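Local coordinates for protein importin subunit beta-1 (Saccharomyces cerevisiae, PDB 3ND2) that carries proteins into the nucleus as the importin beta subunit, associating with importin alpha, which binds the classical nuclear localization signal of the cargo, at residues 569-574 with 611-616; 579-584 with 619-624; 589-594 with 626-631; 655-660 with 693-698; 672-677 with 711-716. All blocks are in the same frame, centred on the assembly; numbering follows the deposited sequence.

Followed from the N terminus, the chain first lays down helix 563-586, whose two halves meet helix 611-629 in contacts 1 and 2, HEAT 13 against HEAT 14. Contact 3 closes the HEAT 14 hairpin of helices 591-607 and 611-629. The segments of these three contacts alternate along the chain, so they cross rather than nest. Contacts 4 and 5 follow in series and cross each other: 655-660 of HEAT 15 meets the loop before helix 698-713, and 672-677 meets the end of that helix, closing the HEAT 16 hairpin. Asp616 OD1 bonds to Thr658 OG1, linking contacts 1 and 4, while Phe619 packs on Thr658 and Ala659, linking contacts 2 and 4.

Contact 1 of 5, residues 569-574 with 611-616; sequences LQELQS and SAFIED
One face of the Phe613 ring carries Gln570 OE1, 3.9 Å above the plane and displaced toward the rim, with the amide and ring planes 37° apart. Glu571 CG and Ser574 CB approach the ring obliquely, Glu571 CG lying 3.7 Å from Phe613 CZ. With its CG anti to the backbone N (chi1 -169°), Phe613 extends across to helix 563-586, and the Gln570 side chain crosses it at about a right angle. The tightest point is Gln570 CB against Phe613 CD2, 3.5 Å. A glycine in place of Gln570 takes away the amide oxygen over the face and the methylenes against CD2, and would probably leave the phenyl group freer to turn. On the same helix as the ring, Ile614 CG2 lies 3.7 Å from Gln570 O and 4.1 Å from Gln573 CB. The Gln573 amide bonds to Lys608 and Thr553; Ser574 OG bonds to Asp617, one residue past the segment on the facing helix. Within 569-574 and 611-616 the contact is van der Waals only. The helix axes run nearly parallel, 14° apart and 9.5 Å at closest approach, as expected of the second helices of consecutive HEAT repeats, 13 and 14, stacked in a solenoid.

Contact 2 of 5, residues 579-584 with 619-624; sequences VLAAVI and FYAISA
Apolar contact centres on Ala581, whose CB meets the Tyr620 ring obliquely, 3.7 Å from Tyr620 CD2, and reaches the Ala621 CB at 4.2 Å. The tyrosine comes in from the flank: a chi1 of -165° swings the CD2-CE2 side of the ring against the alanine methyl, and Arg585 adds a cation-pi contact. One turn on, Ile584 CG2 packs against Ala624 CB at 4.0 Å. The alanines Ala581, Ala621 and Ala624 let the backbones come close, Ala581 CA and Ala621 CA being 4.4 Å apart, while the axes approach to 8.6 Å at an angle of 7°. This is the near-parallel pairing of second helices from successive HEAT repeats, 13 and 14. A second kind of contact sets methyls on main-chain carbonyls: Ala624 CB lies 3.7 Å from Ala581 O, and Ile584 CG2 is 3.5 Å from Ala624 O. Phe602 of helix 591-607 covers Ala621 from the adjoining layer. No hydrogen bond crosses between 579-584 and 619-624. Within the second segment Ser623 OG donates to Phe619 O over 2.8 Å, from above the carbonyl plane, while Ser623 N reaches the same oxygen from the opposite face; that carbonyl therefore holds two donors.

Contact 3 of 5, residues 589-594 with 626-631; sequences SSVEPV and AASLGK
Val591 and Ser628 face each other across the HEAT 14 helical hairpin, at the end where helix 591-607 starts and helix 611-629 finishes. Val591, with chi1 at 155°, points its CG1 toward the partner, where it meets Ser628 CB, 3.8 Å away. The serine thus offers its methylene to the valine, while its hydroxyl bonds back to Ala624 O one turn earlier and makes a weak bond to Ile584 O of the preceding repeat. Leu629 leaves its backbone at an angle to the partner segment, yet its CD2 branch bends back to it, lying 4.0 Å from Glu592 CA and 4.2 Å from Val591 CG1. The methyl therefore rests in the crook between these two residues, touching the Glu592 stem rather than its carboxylate. Ile584 also packs on Val591, so the start of the hairpin touches the helix before it. No hydrogen bond crosses between the segments, and the buried surface is modest, 158 Å². Gly630, the first residue past helix 611-629, leaves helical geometry with a positive phi of 61°. The Glu592 chain is bent at chi2 (-67°) and folds back on its own segment: OE2 accepts a weak bond from Val591 N, 3.0 Å long.

Contact 4 of 5, residues 655-660 with 693-698; sequences VSITAV and NARREL
Ile657 and Leu698, which bury the most surface here, interlock at the junction of HEAT 15 and HEAT 16, where helix 655-670 meets the loop leading into helix 698-713. The two side chains run obliquely past each other, with Ile657 CD1 set 3.8 Å from Leu698 CB. The same CD1 also meets Arg695 CD at 3.6 Å, the isoleucine crossing the arginine's aliphatic stem at about a right angle, while its CG1 lies against the Glu697 carbonyl. Leu698 answers from the loop. A chi1 of -171° turns its side chain away from its own N and onto helix 655-670, where Leu698 CD1 lies against Ser656 O, 3.7 Å away, and Val660 CG2, at 3.8 Å. Ser656 OG stands near both leucine methyls, but its hydrogen bond goes to Ser653 O. The loop is shaped by a type I beta turn from Arg695 to Leu698. Within the turn, Arg695 NH1 forms a salt bridge with Glu697 OE1 at 3.0 Å; its hydrogen bonds to OE1 and OE2 are both weak, OE2 lying in the guanidinium plane at its edge. Between the two segments no hydrogen bond or ion pair forms, so they meet mainly by apolar contact, while backbone hydrogen bonds of Arg695 with Val651 tie the loop nearby; the charges of Arg695 and Glu697 are paired within the loop, probably offsetting each other beside the apolar seam.

Contact 5 of 5, residues 672-677 with 711-716; sequences EDFRRY and SNIGAD
Arg675 runs alongside Ile713, its CG 3.9 Å from Ile713 CB, and sets its guanidinium face on the Ile713 carbonyl at the helix end. Ile713 O lies just 2.7 Å from Arg675 NH2, yet the angle is poor and no hydrogen bond forms. Acidic groups flank the cation: Glu672 OE1 is 3.0 Å above one face of the Arg675 guanidinium, and the Asp716 carboxylate lies on the opposite side, offset toward the rim, its plane turned 44° from that of the guanidinium. The resulting salt-bridge network, with Asp716 OD2 3.6 Å from Arg675 NH1, works through charge alone, as no N-H points at either oxygen. Beside it, Ile713 CG2 meets the edge of the Phe674 ring, 3.7 Å from Phe674 CD2. These groups close the HEAT 16 hairpin, where the start of helix 675-690 lies against the end of helix 698-713. An alanine at Arg675 would probably leave Glu672 and Asp716 without their shared counter-charge and uncover the Ile713 carbonyl. Farther out, Gly714, the first residue past the helix, has a positive phi (63°) and passes close to Arg675 NH2. Glu672 CG rests 3.7 Å from Asn712 O, and Asn712 ND2 bonds back to Asp708 O. Phe674 also packs on Ile666 and Ser667 of helix 655-670.

Contact 1 of 5, residues 569-574 with 611-616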
# COMPACT_ATOMS: atom_id res chain seq x y z
N LEU A 569 20.40 -5.14 15.74
CA LEU A 569 21.24 -3.94 15.77
C LEU A 569 20.92 -2.98 14.62
O LEU A 569 20.77 -1.77 14.84
CB LEU A 569 22.73 -4.29 15.75
CG LEU A 569 23.72 -3.13 15.97
CD1 LEU A 569 23.79 -2.74 17.43
CD2 LEU A 569 25.11 -3.46 15.45
N GLN A 570 20.83 -3.51 13.40
CA GLN A 570 20.49 -2.74 12.21
C GLN A 570 19.26 -1.87 12.46
O GLN A 570 19.27 -0.67 12.18
CB GLN A 570 20.18 -3.70 11.04
CG GLN A 570 21.34 -3.91 10.10
CD GLN A 570 21.21 -5.18 9.27
OE1 GLN A 570 20.11 -5.62 8.93
NE2 GLN A 570 22.36 -5.76 8.92
N GLU A 571 18.22 -2.51 12.99
CA GLU A 571 16.92 -1.89 13.10
C GLU A 571 16.85 -0.94 14.29
O GLU A 571 16.14 0.07 14.21
CB GLU A 571 15.83 -2.96 13.15
CG GLU A 571 15.86 -3.84 11.89
CD GLU A 571 14.79 -4.93 11.87
OE1 GLU A 571 14.60 -5.54 10.78
OE2 GLU A 571 14.14 -5.16 12.92
N LEU A 572 17.61 -1.23 15.34
CA LEU A 572 17.76 -0.31 16.46
C LEU A 572 18.37 1.01 15.98
O LEU A 572 17.86 2.09 16.32
CB LEU A 572 18.59 -0.93 17.60
CG LEU A 572 19.08 -0.03 18.76
CD1 LEU A 572 17.94 0.62 19.54
CD2 LEU A 572 20.00 -0.77 19.72
N GLN A 573 19.45 0.93 15.20
CA GLN A 573 20.15 2.11 14.68
C GLN A 573 19.22 2.90 13.79
O GLN A 573 19.16 4.13 13.88
CB GLN A 573 21.40 1.72 13.89
CG GLN A 573 22.54 1.19 14.74
CD GLN A 573 23.80 0.92 13.92
OE1 GLN A 573 23.74 0.29 12.87
NE2 GLN A 573 24.94 1.38 14.42
N SER A 574 18.50 2.20 12.92
CA SER A 574 17.42 2.77 12.14
C SER A 574 16.47 3.59 13.02
O SER A 574 16.22 4.76 12.73
CB SER A 574 16.66 1.66 11.44
OG SER A 574 15.85 2.17 10.40
N SER A 611 26.13 -0.61 5.70
CA SER A 611 25.55 0.72 5.57
C SER A 611 24.31 0.73 4.67
O SER A 611 23.46 1.61 4.81
CB SER A 611 26.58 1.73 5.07
OG SER A 611 27.28 1.23 3.95
N ALA A 612 24.21 -0.25 3.77
CA ALA A 612 23.06 -0.40 2.88
C ALA A 612 21.71 -0.30 3.60
O ALA A 612 20.80 0.39 3.13
CB ALA A 612 23.15 -1.71 2.10
N PHE A 613 21.59 -0.96 4.75
CA PHE A 613 20.34 -0.95 5.52
C PHE A 613 20.04 0.40 6.20
O PHE A 613 18.87 0.81 6.26
CB PHE A 613 20.32 -2.09 6.55
CG PHE A 613 18.97 -2.31 7.20
CD1 PHE A 613 17.97 -3.01 6.53
CD2 PHE A 613 18.70 -1.81 8.47
CE1 PHE A 613 16.72 -3.21 7.13
CE2 PHE A 613 17.46 -2.01 9.08
CZ PHE A 613 16.47 -2.71 8.41
N ILE A 614 21.07 1.08 6.67
CA ILE A 614 20.90 2.36 7.39
C ILE A 614 21.21 3.63 6.58
O ILE A 614 20.89 4.73 7.03
CB ILE A 614 21.68 2.40 8.74
CG1 ILE A 614 23.17 2.13 8.52
CG2 ILE A 614 21.08 1.44 9.78
CD1 ILE A 614 24.06 2.81 9.52
N GLU A 615 21.83 3.49 5.40
CA GLU A 615 22.25 4.67 4.62
C GLU A 615 21.09 5.61 4.32
O GLU A 615 21.26 6.83 4.26
CB GLU A 615 23.03 4.29 3.34
CG GLU A 615 22.30 3.36 2.39
CD GLU A 615 23.03 3.11 1.07
OE1 GLU A 615 24.16 3.62 0.88
OE2 GLU A 615 22.47 2.38 0.22
N ASP A 616 19.91 5.03 4.16
CA ASP A 616 18.68 5.78 3.96
C ASP A 616 18.40 6.67 5.17
O ASP A 616 18.28 7.90 5.05
CB ASP A 616 17.53 4.80 3.76
CG ASP A 616 16.65 5.16 2.60
OD1 ASP A 616 17.19 5.51 1.53
OD2 ASP A 616 15.41 5.08 2.76

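Contact 2 of 5, residues 579-584 with 619-624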
# COMPACT_ATOMS: atom_id res chain seq x y z
N VAL A 579 14.40 9.08 15.21
CA VAL A 579 14.21 10.06 16.28
C VAL A 579 15.24 11.18 16.18
O VAL A 579 14.89 12.36 16.35
CB VAL A 579 14.28 9.41 17.71
CG1 VAL A 579 13.97 10.44 18.79
CG2 VAL A 579 13.32 8.23 17.84
N LEU A 580 16.50 10.83 15.92
CA LEU A 580 17.57 11.83 15.82
C LEU A 580 17.31 12.85 14.71
O LEU A 580 17.52 14.05 14.91
CB LEU A 580 18.95 11.16 15.63
CG LEU A 580 20.20 12.06 15.49
CD1 LEU A 580 20.27 13.14 16.58
CD2 LEU A 580 21.49 11.24 15.47
N ALA A 581 16.84 12.38 13.56
CA ALA A 581 16.48 13.27 12.46
C ALA A 581 15.39 14.25 12.90
O ALA A 581 15.49 15.44 12.62
CB ALA A 581 16.05 12.48 11.24
N ALA A 582 14.37 13.74 13.61
CA ALA A 582 13.29 14.56 14.17
C ALA A 582 13.79 15.59 15.18
O ALA A 582 13.32 16.73 15.18
CB ALA A 582 12.23 13.69 14.81
N VAL A 583 14.73 15.19 16.04
CA VAL A 583 15.35 16.10 17.02
C VAL A 583 16.04 17.27 16.32
O VAL A 583 15.77 18.43 16.63
CB VAL A 583 16.32 15.35 17.98
CG1 VAL A 583 17.21 16.34 18.75
CG2 VAL A 583 15.55 14.45 18.96
N ILE A 584 16.92 16.96 15.37
CA ILE A 584 17.62 17.97 14.57
C ILE A 584 16.65 18.97 13.93
O ILE A 584 16.91 20.17 13.94
CB ILE A 584 18.52 17.32 13.47
CG1 ILE A 584 19.63 16.48 14.11
CG2 ILE A 584 19.15 18.38 12.58
CD1 ILE A 584 20.22 15.44 13.17
N PHE A 619 21.12 9.37 5.52
CA PHE A 619 20.88 10.44 4.55
C PHE A 619 19.80 11.39 5.01
O PHE A 619 19.90 12.60 4.84
CB PHE A 619 20.51 9.84 3.18
CG PHE A 619 21.66 9.81 2.20
CD1 PHE A 619 22.81 9.08 2.48
CD2 PHE A 619 21.58 10.52 1.00
CE1 PHE A 619 23.88 9.06 1.59
CE2 PHE A 619 22.65 10.51 0.11
CZ PHE A 619 23.80 9.77 0.41
N TYR A 620 18.75 10.83 5.60
CA TYR A 620 17.63 11.60 6.10
C TYR A 620 18.03 12.49 7.28
O TYR A 620 17.53 13.61 7.41
CB TYR A 620 16.50 10.65 6.49
CG TYR A 620 15.19 11.34 6.68
CD1 TYR A 620 14.44 11.76 5.57
CD2 TYR A 620 14.69 11.60 7.95
CE1 TYR A 620 13.21 12.41 5.75
CE2 TYR A 620 13.48 12.24 8.14
CZ TYR A 620 12.74 12.65 7.04
OH TYR A 620 11.54 13.28 7.22
N ALA A 621 18.93 12.00 8.12
CA ALA A 621 19.45 12.78 9.25
C ALA A 621 20.43 13.86 8.78
O ALA A 621 20.42 14.98 9.30
CB ALA A 621 20.08 11.86 10.30
N ILE A 622 21.27 13.54 7.79
CA ILE A 622 22.17 14.51 7.17
C ILE A 622 21.35 15.64 6.54
O ILE A 622 21.64 16.81 6.74
CB ILE A 622 23.10 13.86 6.12
CG1 ILE A 622 24.11 12.92 6.78
CG2 ILE A 622 23.83 14.93 5.29
CD1 ILE A 622 24.84 11.99 5.78
N SER A 623 20.31 15.26 5.79
CA SER A 623 19.36 16.22 5.21
C SER A 623 18.79 17.19 6.25
O SER A 623 18.81 18.41 6.04
CB SER A 623 18.22 15.48 4.51
OG SER A 623 18.70 14.70 3.43
N ALA A 624 18.29 16.64 7.35
CA ALA A 624 17.81 17.43 8.47
C ALA A 624 18.90 18.36 9.02
O ALA A 624 18.61 19.51 9.35
CB ALA A 624 17.28 16.52 9.57

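Contact 3 of 5, residues 589-594 with 626-631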
# COMPACT_ATOMS: atom_id res chain seq x y z
N SER A 589 18.24 24.51 17.15
CA SER A 589 18.74 25.48 18.13
C SER A 589 19.95 24.89 18.86
O SER A 589 20.88 25.62 19.23
CB SER A 589 17.64 25.81 19.15
OG SER A 589 16.36 25.32 18.74
N SER A 590 19.91 23.58 19.07
CA SER A 590 20.92 22.85 19.84
C SER A 590 21.90 22.15 18.92
O SER A 590 22.83 21.46 19.37
CB SER A 590 20.23 21.81 20.73
OG SER A 590 19.12 22.38 21.42
N VAL A 591 21.71 22.37 17.61
CA VAL A 591 22.30 21.58 16.53
C VAL A 591 23.69 22.03 16.06
O VAL A 591 24.56 21.20 15.81
CB VAL A 591 21.29 21.47 15.33
CG1 VAL A 591 21.99 21.22 14.01
CG2 VAL A 591 20.26 20.39 15.62
N GLU A 592 23.90 23.35 15.98
CA GLU A 592 25.16 23.91 15.45
C GLU A 592 26.45 23.68 16.26
O GLU A 592 27.53 23.64 15.67
CB GLU A 592 25.02 25.40 15.06
CG GLU A 592 23.94 26.19 15.80
CD GLU A 592 22.53 25.73 15.46
OE1 GLU A 592 22.06 25.99 14.33
OE2 GLU A 592 21.89 25.09 16.32
N PRO A 593 26.36 23.55 17.61
CA PRO A 593 27.58 23.14 18.32
C PRO A 593 27.98 21.67 18.09
O PRO A 593 29.16 21.38 17.83
CB PRO A 593 27.24 23.42 19.80
CG PRO A 593 25.75 23.33 19.87
CD PRO A 593 25.23 23.79 18.53
N VAL A 594 27.01 20.76 18.16
CA VAL A 594 27.25 19.32 17.93
C VAL A 594 27.42 18.89 16.45
O VAL A 594 27.63 17.72 16.17
CB VAL A 594 26.15 18.43 18.62
CG1 VAL A 594 26.30 18.45 20.14
CG2 VAL A 594 24.74 18.85 18.21
N ALA A 626 21.48 19.58 7.31
CA ALA A 626 21.56 20.60 6.26
C ALA A 626 20.53 21.71 6.41
O ALA A 626 20.88 22.88 6.49
CB ALA A 626 21.47 19.96 4.87
N ALA A 627 19.25 21.35 6.46
CA ALA A 627 18.15 22.30 6.68
C ALA A 627 18.34 23.19 7.92
O ALA A 627 17.91 24.35 7.94
CB ALA A 627 16.82 21.55 6.77
N SER A 628 19.00 22.64 8.94
CA SER A 628 19.22 23.32 10.21
C SER A 628 20.34 24.34 10.13
O SER A 628 20.30 25.37 10.80
CB SER A 628 19.57 22.30 11.28
OG SER A 628 18.44 21.52 11.61
N LEU A 629 21.36 24.03 9.33
CA LEU A 629 22.57 24.84 9.27
C LEU A 629 22.50 25.90 8.17
O LEU A 629 23.09 26.97 8.31
CB LEU A 629 23.80 23.95 9.09
CG LEU A 629 24.05 22.88 10.16
CD1 LEU A 629 25.07 21.86 9.66
CD2 LEU A 629 24.49 23.49 11.49
N GLY A 630 21.78 25.60 7.10
CA GLY A 630 21.75 26.48 5.93
C GLY A 630 23.15 26.60 5.35
O GLY A 630 23.71 25.61 4.88
N LYS A 631 23.70 27.82 5.39
CA LYS A 631 25.04 28.10 4.88
C LYS A 631 26.10 27.34 5.66
O LYS A 631 27.09 26.88 5.09
CB LYS A 631 25.34 29.61 4.96
CG LYS A 631 24.80 30.43 3.80
CD LYS A 631 24.93 31.92 4.10
CE LYS A 631 24.49 32.79 2.94
NZ LYS A 631 23.07 32.53 2.53

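Contact 4 of 5, residues 655-660 with 693-698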
# COMPACT_ATOMS: atom_id res chain seq x y z
N VAL A 655 17.89 4.71 -1.77
CA VAL A 655 18.79 5.76 -1.30
C VAL A 655 18.89 6.93 -2.31
O VAL A 655 19.14 8.07 -1.92
CB VAL A 655 20.19 5.19 -0.85
CG1 VAL A 655 20.99 4.68 -2.04
CG2 VAL A 655 20.97 6.23 -0.06
N SER A 656 18.67 6.64 -3.59
CA SER A 656 18.71 7.68 -4.63
C SER A 656 17.54 8.66 -4.52
O SER A 656 17.68 9.84 -4.86
CB SER A 656 18.74 7.06 -6.02
OG SER A 656 17.59 6.27 -6.25
N ILE A 657 16.40 8.16 -4.05
CA ILE A 657 15.21 8.97 -3.81
C ILE A 657 15.46 9.86 -2.60
O ILE A 657 15.02 11.02 -2.55
CB ILE A 657 13.94 8.08 -3.61
CG1 ILE A 657 13.41 7.55 -4.95
CG2 ILE A 657 12.83 8.83 -2.87
CD1 ILE A 657 14.21 6.42 -5.54
N THR A 658 16.16 9.30 -1.62
CA THR A 658 16.51 10.04 -0.42
C THR A 658 17.54 11.11 -0.75
O THR A 658 17.49 12.21 -0.20
CB THR A 658 17.04 9.10 0.69
OG1 THR A 658 16.20 7.94 0.78
CG2 THR A 658 17.05 9.81 2.05
N ALA A 659 18.46 10.79 -1.67
CA ALA A 659 19.53 11.69 -2.11
C ALA A 659 18.98 12.91 -2.86
O ALA A 659 19.44 14.03 -2.65
CB ALA A 659 20.54 10.94 -2.97
N VAL A 660 17.99 12.67 -3.73
CA VAL A 660 17.19 13.74 -4.32
C VAL A 660 16.57 14.62 -3.22
O VAL A 660 16.57 15.85 -3.33
CB VAL A 660 16.09 13.17 -5.26
CG1 VAL A 660 15.05 14.22 -5.60
CG2 VAL A 660 16.73 12.62 -6.53
N ASN A 693 17.45 2.10 -16.05
CA ASN A 693 17.59 1.25 -14.86
C ASN A 693 17.03 1.88 -13.58
O ASN A 693 17.22 1.35 -12.48
CB ASN A 693 19.06 0.82 -14.66
CG ASN A 693 19.38 -0.50 -15.36
OD1 ASN A 693 18.87 -0.80 -16.45
ND2 ASN A 693 20.25 -1.29 -14.74
N ALA A 694 16.33 3.00 -13.75
CA ALA A 694 15.80 3.78 -12.64
C ALA A 694 14.57 3.17 -11.99
O ALA A 694 13.65 2.71 -12.67
CB ALA A 694 15.50 5.20 -13.10
N ARG A 695 14.58 3.17 -10.66
CA ARG A 695 13.42 2.86 -9.83
C ARG A 695 12.32 3.87 -10.16
O ARG A 695 12.60 5.06 -10.35
CB ARG A 695 13.81 2.94 -8.36
CG ARG A 695 12.72 2.60 -7.37
CD ARG A 695 13.13 2.99 -5.95
NE ARG A 695 13.87 1.93 -5.26
CZ ARG A 695 13.30 0.86 -4.70
NH1 ARG A 695 11.98 0.69 -4.75
NH2 ARG A 695 14.05 -0.06 -4.10
N ARG A 696 11.08 3.39 -10.23
CA ARG A 696 9.96 4.24 -10.63
C ARG A 696 9.68 5.42 -9.70
O ARG A 696 9.30 6.49 -10.18
CB ARG A 696 8.68 3.41 -10.85
CG ARG A 696 8.26 2.51 -9.69
CD ARG A 696 6.89 1.91 -9.95
NE ARG A 696 6.82 1.33 -11.29
CZ ARG A 696 5.70 1.14 -11.99
NH1 ARG A 696 4.52 1.49 -11.49
NH2 ARG A 696 5.78 0.61 -13.20
N GLU A 697 9.89 5.23 -8.40
CA GLU A 697 9.65 6.28 -7.40
C GLU A 697 10.54 7.52 -7.58
O GLU A 697 10.33 8.55 -6.92
CB GLU A 697 9.82 5.75 -5.97
CG GLU A 697 8.90 4.61 -5.57
CD GLU A 697 9.65 3.31 -5.34
OE1 GLU A 697 10.36 3.20 -4.31
OE2 GLU A 697 9.51 2.38 -6.17
N LEU A 698 11.54 7.41 -8.47
CA LEU A 698 12.54 8.46 -8.66
C LEU A 698 12.10 9.51 -9.68
O LEU A 698 12.49 10.68 -9.57
CB LEU A 698 13.89 7.83 -9.06
CG LEU A 698 15.16 8.68 -9.13
CD1 LEU A 698 15.56 9.23 -7.77
CD2 LEU A 698 16.30 7.86 -9.72

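Contact 5 of 5, residues 672-677 with 711-716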
# COMPACT_ATOMS: atom_id res chain seq x y z
N GLU A 672 20.22 30.87 -2.41
CA GLU A 672 20.99 31.64 -3.39
C GLU A 672 22.51 31.45 -3.26
O GLU A 672 23.26 31.80 -4.18
CB GLU A 672 20.55 33.10 -3.41
CG GLU A 672 19.15 33.26 -4.01
CD GLU A 672 18.78 34.70 -4.33
OE1 GLU A 672 18.17 34.92 -5.40
OE2 GLU A 672 19.11 35.60 -3.53
N ASP A 673 22.96 30.87 -2.15
CA ASP A 673 24.25 30.19 -2.13
C ASP A 673 24.15 28.85 -2.88
O ASP A 673 25.15 28.18 -3.12
CB ASP A 673 24.75 29.97 -0.70
CG ASP A 673 25.49 31.18 -0.15
OD1 ASP A 673 25.15 32.31 -0.56
OD2 ASP A 673 26.40 31.00 0.70
N PHE A 674 22.92 28.46 -3.23
CA PHE A 674 22.70 27.24 -4.00
C PHE A 674 23.00 27.41 -5.50
O PHE A 674 23.32 26.45 -6.18
CB PHE A 674 21.28 26.69 -3.80
CG PHE A 674 21.03 25.41 -4.54
CD1 PHE A 674 21.55 24.21 -4.07
CD2 PHE A 674 20.30 25.41 -5.72
CE1 PHE A 674 21.35 23.01 -4.77
CE2 PHE A 674 20.10 24.22 -6.44
CZ PHE A 674 20.63 23.02 -5.96
N ARG A 675 22.88 28.64 -6.00
CA ARG A 675 23.14 28.95 -7.41
C ARG A 675 24.41 28.33 -7.96
O ARG A 675 24.48 28.00 -9.14
CB ARG A 675 23.17 30.46 -7.63
CG ARG A 675 21.85 31.02 -8.09
CD ARG A 675 21.58 32.38 -7.48
NE ARG A 675 20.19 32.76 -7.68
CZ ARG A 675 19.78 33.87 -8.28
NH1 ARG A 675 20.66 34.75 -8.75
NH2 ARG A 675 18.48 34.10 -8.42
N ARG A 676 25.43 28.19 -7.12
CA ARG A 676 26.74 27.80 -7.60
C ARG A 676 26.93 26.29 -7.78
O ARG A 676 27.87 25.86 -8.45
CB ARG A 676 27.85 28.43 -6.75
CG ARG A 676 27.95 27.95 -5.32
CD ARG A 676 29.39 28.05 -4.89
NE ARG A 676 29.54 28.22 -3.45
CZ ARG A 676 30.69 28.52 -2.86
NH1 ARG A 676 31.79 28.68 -3.60
NH2 ARG A 676 30.76 28.66 -1.54
N TYR A 677 26.04 25.49 -7.20
CA TYR A 677 26.05 24.05 -7.41
C TYR A 677 24.95 23.63 -8.40
O TYR A 677 24.94 22.50 -8.86
CB TYR A 677 25.89 23.27 -6.09
CG TYR A 677 26.72 23.78 -4.93
CD1 TYR A 677 28.09 23.50 -4.84
CD2 TYR A 677 26.14 24.55 -3.93
CE1 TYR A 677 28.86 23.98 -3.77
CE2 TYR A 677 26.90 25.03 -2.85
CZ TYR A 677 28.25 24.74 -2.78
OH TYR A 677 28.98 25.22 -1.71
N SER A 711 12.76 27.37 -7.99
CA SER A 711 12.32 28.23 -6.90
C SER A 711 13.46 29.00 -6.28
O SER A 711 13.32 30.18 -5.94
CB SER A 711 11.69 27.37 -5.82
OG SER A 711 11.15 28.19 -4.82
N ASN A 712 14.59 28.32 -6.12
CA ASN A 712 15.69 28.87 -5.36
C ASN A 712 16.74 29.59 -6.20
O ASN A 712 17.44 30.45 -5.69
CB ASN A 712 16.30 27.80 -4.45
CG ASN A 712 15.39 27.45 -3.27
OD1 ASN A 712 15.28 28.22 -2.30
ND2 ASN A 712 14.75 26.28 -3.34
N ILE A 713 16.83 29.26 -7.49
CA ILE A 713 17.81 29.95 -8.35
C ILE A 713 17.20 31.07 -9.21
O ILE A 713 17.92 31.87 -9.79
CB ILE A 713 18.72 28.97 -9.22
CG1 ILE A 713 17.98 28.42 -10.43
CG2 ILE A 713 19.36 27.88 -8.34
CD1 ILE A 713 18.87 27.62 -11.39
N GLY A 714 15.87 31.12 -9.26
CA GLY A 714 15.18 32.19 -9.96
C GLY A 714 15.45 32.25 -11.45
O GLY A 714 15.29 31.26 -12.17
N ALA A 715 15.87 33.43 -11.92
CA ALA A 715 16.03 33.69 -13.36
C ALA A 715 17.19 32.91 -13.98
O ALA A 715 17.22 32.73 -15.19
CB ALA A 715 16.20 35.18 -13.61
N ASP A 716 18.11 32.41 -13.16
CA ASP A 716 19.19 31.53 -13.61
C ASP A 716 18.71 30.19 -14.17
O ASP A 716 19.47 29.49 -14.83
CB ASP A 716 20.19 31.29 -12.46
CG ASP A 716 21.05 32.50 -12.17
OD1 ASP A 716 20.94 33.51 -12.91
OD2 ASP A 716 21.86 32.44 -11.21